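Local coordinates for nuclear inclusion protein A (Tobacco vein mottling virus, PDB 3MMG) that probably cleaves the viral polyprotein at specific sites, acting as a 3C-type cysteine protease built on a chymotrypsin-like fold, at residues T70-K75 with I85-D90; F139-I144 with N174-F179. The protein carries 3 engineered substitutions. One frame throughout, in Å; residues are numbered along the deposited sequence.

Contact 1. Residues T70-K75 with I85-D90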
loop_
_atom_site.group_PDB
_atom_site.type_symbol
_atom_site.label_atom_id
_atom_site.label_comp_id
_atom_site.label_asym_id
_atom_site.label_seq_id
_atom_site.Cartn_x
_atom_site.Cartn_y
_atom_site.Cartn_z
ATOM N N THR A 70 -8.145 -13.421 10.313
ATOM C CA THR A 70 -9.608 -13.467 10.140
ATOM C C THR A 70 -10.412 -12.886 11.312
ATOM O O THR A 70 -11.612 -12.645 11.199
ATOM C CB THR A 70 -10.111 -14.891 9.773
ATOM O OG1 THR A 70 -9.753 -15.821 10.793
ATOM C CG2 THR A 70 -9.521 -15.358 8.459
ATOM N N GLN A 71 -9.755 -12.656 12.445
ATOM C CA GLN A 71 -10.426 -12.050 13.590
ATOM C C GLN A 71 -10.494 -10.536 13.503
ATOM O O GLN A 71 -11.157 -9.897 14.318
ATOM C CB GLN A 71 -9.721 -12.443 14.896
ATOM C CG GLN A 71 -8.317 -11.846 15.047
ATOM C CD GLN A 71 -7.647 -12.307 16.307
ATOM O OE1 GLN A 71 -7.915 -11.789 17.386
ATOM N NE2 GLN A 71 -6.771 -13.280 16.180
ATOM N N LEU A 72 -9.781 -9.956 12.536
ATOM C CA LEU A 72 -9.655 -8.505 12.477
ATOM C C LEU A 72 -10.774 -7.859 11.685
ATOM O O LEU A 72 -11.214 -8.413 10.699
ATOM C CB LEU A 72 -8.317 -8.127 11.855
ATOM C CG LEU A 72 -7.034 -8.700 12.490
ATOM C CD1 LEU A 72 -5.846 -8.525 11.545
ATOM C CD2 LEU A 72 -6.750 -8.038 13.824
ATOM N N GLN A 73 -11.230 -6.697 12.143
ATOM C CA GLN A 73 -12.175 -5.864 11.383
ATOM C C GLN A 73 -11.447 -5.277 10.197
ATOM O O GLN A 73 -10.329 -4.760 10.335
ATOM C CB GLN A 73 -12.718 -4.717 12.236
ATOM C CG GLN A 73 -13.602 -5.175 13.387
ATOM C CD GLN A 73 -14.455 -4.062 13.924
ATOM O OE1 GLN A 73 -13.953 -3.114 14.523
ATOM N NE2 GLN A 73 -15.766 -4.170 13.722
ATOM N N MET A 74 -12.086 -5.348 9.034
ATOM C CA MET A 74 -11.475 -4.801 7.814
ATOM C C MET A 74 -12.489 -3.992 7.016
ATOM O O MET A 74 -13.701 -4.164 7.182
ATOM C CB MET A 74 -10.893 -5.930 6.975
ATOM C CG MET A 74 -9.703 -6.654 7.648
ATOM S SD MET A 74 -8.953 -7.874 6.589
ATOM C CE MET A 74 -7.907 -8.682 7.820
ATOM N N LYS A 75 -11.986 -3.073 6.188
ATOM C CA LYS A 75 -12.829 -2.241 5.328
ATOM C C LYS A 75 -12.156 -2.186 3.955
ATOM O O LYS A 75 -11.144 -1.487 3.791
ATOM C CB LYS A 75 -12.962 -0.830 5.909
ATOM C CG LYS A 75 -14.028 0.034 5.245
ATOM C CD LYS A 75 -14.064 1.432 5.846
ATOM C CE LYS A 75 -14.736 1.463 7.219
ATOM N NZ LYS A 75 -14.883 2.888 7.724
ATOM N N ILE A 85 -7.268 -2.252 7.685
ATOM C CA ILE A 85 -7.396 -3.247 8.760
ATOM C C ILE A 85 -7.372 -2.490 10.070
ATOM O O ILE A 85 -6.484 -1.663 10.292
ATOM C CB ILE A 85 -6.198 -4.251 8.739
ATOM C CG1 ILE A 85 -5.981 -4.850 7.335
ATOM C CG2 ILE A 85 -6.388 -5.349 9.766
ATOM C CD1 ILE A 85 -4.572 -5.293 7.119
ATOM N N LYS A 86 -8.333 -2.771 10.955
ATOM C CA LYS A 86 -8.358 -2.094 12.242
ATOM C C LYS A 86 -7.629 -2.950 13.280
ATOM O O LYS A 86 -7.905 -4.131 13.416
ATOM C CB LYS A 86 -9.792 -1.820 12.710
ATOM C CG LYS A 86 -9.853 -0.827 13.874
ATOM C CD LYS A 86 -11.270 -0.575 14.349
ATOM C CE LYS A 86 -11.279 0.461 15.486
ATOM N NZ LYS A 86 -12.601 1.181 15.567
ATOM N N MET A 87 -6.714 -2.338 14.014
ATOM C CA MET A 87 -5.965 -3.077 15.019
ATOM C C MET A 87 -6.696 -3.060 16.363
ATOM O O MET A 87 -7.480 -2.137 16.669
ATOM C CB MET A 87 -4.576 -2.464 15.166
ATOM C CG MET A 87 -3.705 -2.596 13.898
ATOM S SD MET A 87 -3.225 -4.314 13.612
ATOM C CE MET A 87 -4.251 -4.742 12.218
ATOM N N ALA A 88 -6.398 -4.072 17.183
ATOM C CA ALA A 88 -6.866 -4.117 18.572
ATOM C C ALA A 88 -6.394 -2.932 19.450
ATOM O O ALA A 88 -5.380 -2.279 19.165
ATOM C CB ALA A 88 -6.396 -5.442 19.182
ATOM N N LYS A 89 -7.085 -2.689 20.565
ATOM C CA LYS A 89 -6.735 -1.568 21.428
ATOM C C LYS A 89 -5.298 -1.654 21.998
ATOM O O LYS A 89 -4.663 -0.618 22.246
ATOM C CB LYS A 89 -7.791 -1.392 22.530
ATOM C CG LYS A 89 -7.698 -0.051 23.262
ATOM C CD LYS A 89 -8.888 0.160 24.192
ATOM C CE LYS A 89 -8.715 1.496 24.933
ATOM N NZ LYS A 89 -9.863 1.786 25.840
ATOM N N ASP A 90 -4.775 -2.876 22.172
ATOM C CA ASP A 90 -3.403 -3.061 22.688
ATOM C C ASP A 90 -2.287 -2.862 21.638
ATOM O O ASP A 90 -1.078 -2.975 21.934
ATOM C CB ASP A 90 -3.273 -4.415 23.382
ATOM C CG ASP A 90 -3.962 -4.429 24.742
ATOM O OD1 ASP A 90 -3.482 -3.725 25.656
ATOM O OD2 ASP A 90 -4.975 -5.129 24.864
HETATM O O HOH W 1 -9.993 -5.452 14.545
#
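Leu-72 and Ile-85 meet through methyl groups: Leu-72 CD1 reaches Ile-85 CG2 at 3.7 Å, the two side chains crossing at a slant. The same CG2 also receives Met-74, which runs beside Ile-85 in the same direction, with Met-74 CG 4.1 Å from Ile-85 CG2 and the extended thioether chain bringing CE to it as well. CG2 serves both neighbours because it is the branch placed anti to the backbone N of Ile-85, while CG1 (chi1 -51°) stands beside that N. Met-87 starts off away from 70-75, but bends at chi2 and chi3, and its CE returns to 4.2 Å from Leu-72 CD1. This apolar cluster continues onto Leu-55 and Ile-57 of strand 54-59 and onto Phe-48.

The backbones belong to the hairpin of strands 74-76 and 83-86, which ends the antiparallel sheet of the N-terminal half, the first of the two beta-barrel domains of the chymotrypsin-like fold. Met-74 and Ile-85 form a non-hydrogen-bonded pair, their CA atoms 4.5 Å apart. Next to it, Lys-86 N gives an almost straight bond to Gln-73 O (2.9 Å, 178° at the hydrogen). Between the same two residues, a water stands where a second backbone bond would be, accepting from Gln-73 N at 3.0 Å and donating to Lys-86 O at 2.7 Å.

On the face away from Met-74 and Ile-85, the long chains of Gln-73 and Lys-86 run side by side, and the touch is van der Waals, Gln-73 OE1 to Lys-86 CD at 3.7 Å. The lysine also makes a cation-pi contact with Trp-197. Lys-75 shares that indole, and its NZ is gripped by three carbonyls, those of Tyr-190, Ala-193 and Asp-195.

Contact 2. Residues F139-I144 with N174-F179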
loop_
_atom_site.group_PDB
_atom_site.type_symbol
_atom_site.label_atom_id
_atom_site.label_comp_id
_atom_site.label_asym_id
_atom_site.label_seq_id
_atom_site.Cartn_x
_atom_site.Cartn_y
_atom_site.Cartn_z
ATOM N N PHE A 139 -5.680 1.556 -11.407
ATOM C CA PHE A 139 -4.244 1.349 -11.567
ATOM C C PHE A 139 -3.595 2.466 -12.378
ATOM O O PHE A 139 -4.166 2.948 -13.360
ATOM C CB PHE A 139 -3.924 0.018 -12.270
ATOM C CG PHE A 139 -4.265 -1.208 -11.473
ATOM C CD1 PHE A 139 -3.541 -1.539 -10.310
ATOM C CD2 PHE A 139 -5.301 -2.047 -11.882
ATOM C CE1 PHE A 139 -3.868 -2.708 -9.554
ATOM C CE2 PHE A 139 -5.632 -3.211 -11.134
ATOM C CZ PHE A 139 -4.911 -3.528 -9.967
ATOM N N TRP A 140 -2.392 2.857 -11.968
ATOM C CA TRP A 140 -1.555 3.770 -12.743
ATOM C C TRP A 140 -0.201 3.135 -12.989
ATOM O O TRP A 140 0.418 2.583 -12.060
ATOM C CB TRP A 140 -1.306 5.057 -11.962
ATOM C CG TRP A 140 -2.505 5.929 -11.789
ATOM C CD1 TRP A 140 -3.607 5.689 -11.005
ATOM C CD2 TRP A 140 -2.700 7.219 -12.374
ATOM N NE1 TRP A 140 -4.483 6.749 -11.087
ATOM C CE2 TRP A 140 -3.956 7.698 -11.921
ATOM C CE3 TRP A 140 -1.933 8.026 -13.251
ATOM C CZ2 TRP A 140 -4.470 8.957 -12.306
ATOM C CZ3 TRP A 140 -2.446 9.273 -13.642
ATOM C CH2 TRP A 140 -3.700 9.734 -13.136
ATOM N N GLN A 141 0.284 3.240 -14.207
ATOM C CA GLN A 141 1.603 2.709 -14.529
ATOM C C GLN A 141 2.721 3.600 -13.946
ATOM O O GLN A 141 2.596 4.841 -13.898
ATOM C CB GLN A 141 1.773 2.582 -16.049
ATOM C CG GLN A 141 3.024 1.793 -16.447
ATOM C CD GLN A 141 3.110 1.524 -17.942
ATOM O OE1 GLN A 141 2.232 1.928 -18.702
ATOM N NE2 GLN A 141 4.162 0.831 -18.360
ATOM N N HIS A 142 3.804 2.958 -13.509
ATOM C CA HIS A 142 5.017 3.671 -13.132
ATOM C C HIS A 142 6.222 2.856 -13.600
ATOM O O HIS A 142 6.081 1.676 -13.975
ATOM C CB HIS A 142 5.054 3.964 -11.599
ATOM C CG HIS A 142 5.281 2.752 -10.740
ATOM N ND1 HIS A 142 6.537 2.237 -10.505
ATOM C CD2 HIS A 142 4.422 1.984 -10.024
ATOM C CE1 HIS A 142 6.441 1.187 -9.707
ATOM N NE2 HIS A 142 5.168 1.005 -9.406
ATOM N N TRP A 143 7.387 3.504 -13.608
ATOM C CA TRP A 143 8.623 2.895 -14.112
ATOM C C TRP A 143 9.743 2.696 -13.072
ATOM O O TRP A 143 10.915 2.595 -13.449
ATOM C CB TRP A 143 9.128 3.671 -15.334
ATOM C CG TRP A 143 8.264 3.408 -16.556
ATOM C CD1 TRP A 143 8.496 2.481 -17.540
ATOM C CD2 TRP A 143 7.023 4.050 -16.894
ATOM N NE1 TRP A 143 7.479 2.517 -18.471
ATOM C CE2 TRP A 143 6.562 3.465 -18.096
ATOM C CE3 TRP A 143 6.257 5.059 -16.299
ATOM C CZ2 TRP A 143 5.373 3.874 -18.717
ATOM C CZ3 TRP A 143 5.065 5.473 -16.923
ATOM C CH2 TRP A 143 4.639 4.867 -18.117
ATOM N N ILE A 144 9.380 2.611 -11.790
ATOM C CA ILE A 144 10.355 2.426 -10.705
ATOM C C ILE A 144 10.599 0.927 -10.529
ATOM O O ILE A 144 9.655 0.154 -10.390
ATOM C CB ILE A 144 9.847 3.039 -9.371
ATOM C CG1 ILE A 144 9.544 4.541 -9.550
ATOM C CG2 ILE A 144 10.868 2.786 -8.207
ATOM C CD1 ILE A 144 8.620 5.158 -8.489
ATOM N N ASN A 174 6.763 -8.533 -19.480
ATOM C CA ASN A 174 7.475 -7.330 -19.939
ATOM C C ASN A 174 7.930 -6.384 -18.821
ATOM O O ASN A 174 8.628 -5.408 -19.081
ATOM C CB ASN A 174 6.711 -6.597 -21.052
ATOM C CG ASN A 174 5.467 -5.900 -20.561
ATOM O OD1 ASN A 174 5.424 -5.373 -19.449
ATOM N ND2 ASN A 174 4.447 -5.867 -21.400
ATOM N N GLY A 175 7.523 -6.678 -17.592
ATOM C CA GLY A 175 8.065 -6.016 -16.404
ATOM C C GLY A 175 7.482 -4.650 -16.074
ATOM O O GLY A 175 7.944 -4.007 -15.113
ATOM N N SER A 176 6.492 -4.196 -16.854
ATOM C CA SER A 176 5.762 -2.946 -16.556
ATOM C C SER A 176 5.242 -3.030 -15.128
ATOM O O SER A 176 4.890 -4.112 -14.676
ATOM C CB SER A 176 4.563 -2.764 -17.500
ATOM O OG SER A 176 4.968 -2.511 -18.841
ATOM N N ASN A 177 5.183 -1.891 -14.435
ATOM C CA ASN A 177 4.725 -1.844 -13.044
ATOM C C ASN A 177 3.522 -0.928 -12.869
ATOM O O ASN A 177 3.398 0.066 -13.584
ATOM C CB ASN A 177 5.847 -1.330 -12.139
ATOM C CG ASN A 177 6.913 -2.342 -11.920
ATOM O OD1 ASN A 177 6.667 -3.552 -11.957
ATOM N ND2 ASN A 177 8.126 -1.862 -11.693
ATOM N N TYR A 178 2.668 -1.244 -11.902
ATOM C CA TYR A 178 1.447 -0.464 -11.669
ATOM C C TYR A 178 1.196 -0.313 -10.180
ATOM O O TYR A 178 1.377 -1.265 -9.415
ATOM C CB TYR A 178 0.222 -1.103 -12.325
ATOM C CG TYR A 178 0.395 -1.343 -13.789
ATOM C CD1 TYR A 178 1.027 -2.502 -14.226
ATOM C CD2 TYR A 178 -0.041 -0.408 -14.744
ATOM C CE1 TYR A 178 1.246 -2.740 -15.550
ATOM C CE2 TYR A 178 0.175 -0.665 -16.126
ATOM C CZ TYR A 178 0.815 -1.845 -16.486
ATOM O OH TYR A 178 1.088 -2.204 -17.789
ATOM N N PHE A 179 0.807 0.895 -9.792
ATOM C CA PHE A 179 0.334 1.127 -8.450
ATOM C C PHE A 179 -1.170 1.333 -8.440
ATOM O O PHE A 179 -1.769 1.614 -9.492
ATOM C CB PHE A 179 1.080 2.286 -7.773
ATOM C CG PHE A 179 0.729 3.670 -8.257
ATOM C CD1 PHE A 179 -0.336 4.392 -7.670
ATOM C CD2 PHE A 179 1.526 4.306 -9.228
ATOM C CE1 PHE A 179 -0.602 5.709 -8.057
ATOM C CE2 PHE A 179 1.275 5.645 -9.607
ATOM C CZ PHE A 179 0.203 6.334 -9.035
HETATM O O HOH W 2 6.188 0.194 -16.304
HETATM O O HOH W 3 0.838 -0.435 -19.836
HETATM O O HOH W 4 4.584 -0.128 -21.131
#
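Trp-140 CB sits over one face of the Phe-179 ring, 3.8 Å from its centroid, a CH-pi contact, while His-142 CD2 meets the same ring at its edge, in plane. The Trp-140 indole and Phe-179 are nearly parallel (11°) but slid apart, so they barely overlap. With CG between the backbone N and the carbonyl carbon (chi1 73°), the Phe-179 ring turns back across the neighbouring strand, bringing its face to Trp-140 CB. The imidazole of His-142 carries Asn-177 CB on one face, 3.8 Å from the centroid. In its plane, ND1 accepts from Ile-144 N at 3.1 Å; the proton is therefore probably on NE2, which bonds to His-167 ND1. On the opposite side of the sheet, Tyr-178 CE2 lies 3.6 Å from Gln-141 CB, and the side chains cross.

These strands, 139-142 and 177-181, are antiparallel neighbours in the six-stranded C-terminal barrel of the chymotrypsin-like fold. Trp-140 N to Phe-179 O (2.8 Å) and Phe-179 N to Trp-140 O (2.9 Å) close one hydrogen-bonded pair. At the next such pair His-142 N reaches Asn-177 O at 2.9 Å from above the carbonyl plane, and in place of the return bond a water donates to His-142 O and accepts from Asn-177 N and Gln-141 NE2. A second water joins Gln-141 OE1 to Tyr-178 OH.

Asn-177 ND2 makes a weak bond to Ile-144 O (2.8 Å, 125° at the hydrogen), whereas its OD1 is paired with Thr-170 OG1. The residue packs on a polar side chain of the bound peptide, and His-167 probably lines the S1 pocket, as in related 3C-type proteases. Leading into the strand, Asn-174 OD1 accepts from Ser-176 N in an Asx turn.

Overall arrangement
From the N terminus, the chain first lays down the strands of the N-terminal barrel, and contact 1 closes the short loop of nine residues that makes the 74-76/83-86 hairpin at the end of that sheet. It then crosses to the C-terminal barrel. There contact 2 closes a longer loop of 29 residues, which holds strands 154-157 and 163-171. The two loops follow in series, neither nesting nor crossing, and the contacts lie on opposite sides of the chain's centre, about 30 Å between centres and about 15 Å between nearest atoms. After contact 2, helix 186-192 and the residues following it lead back to the hairpin of contact 1, linking the two barrels.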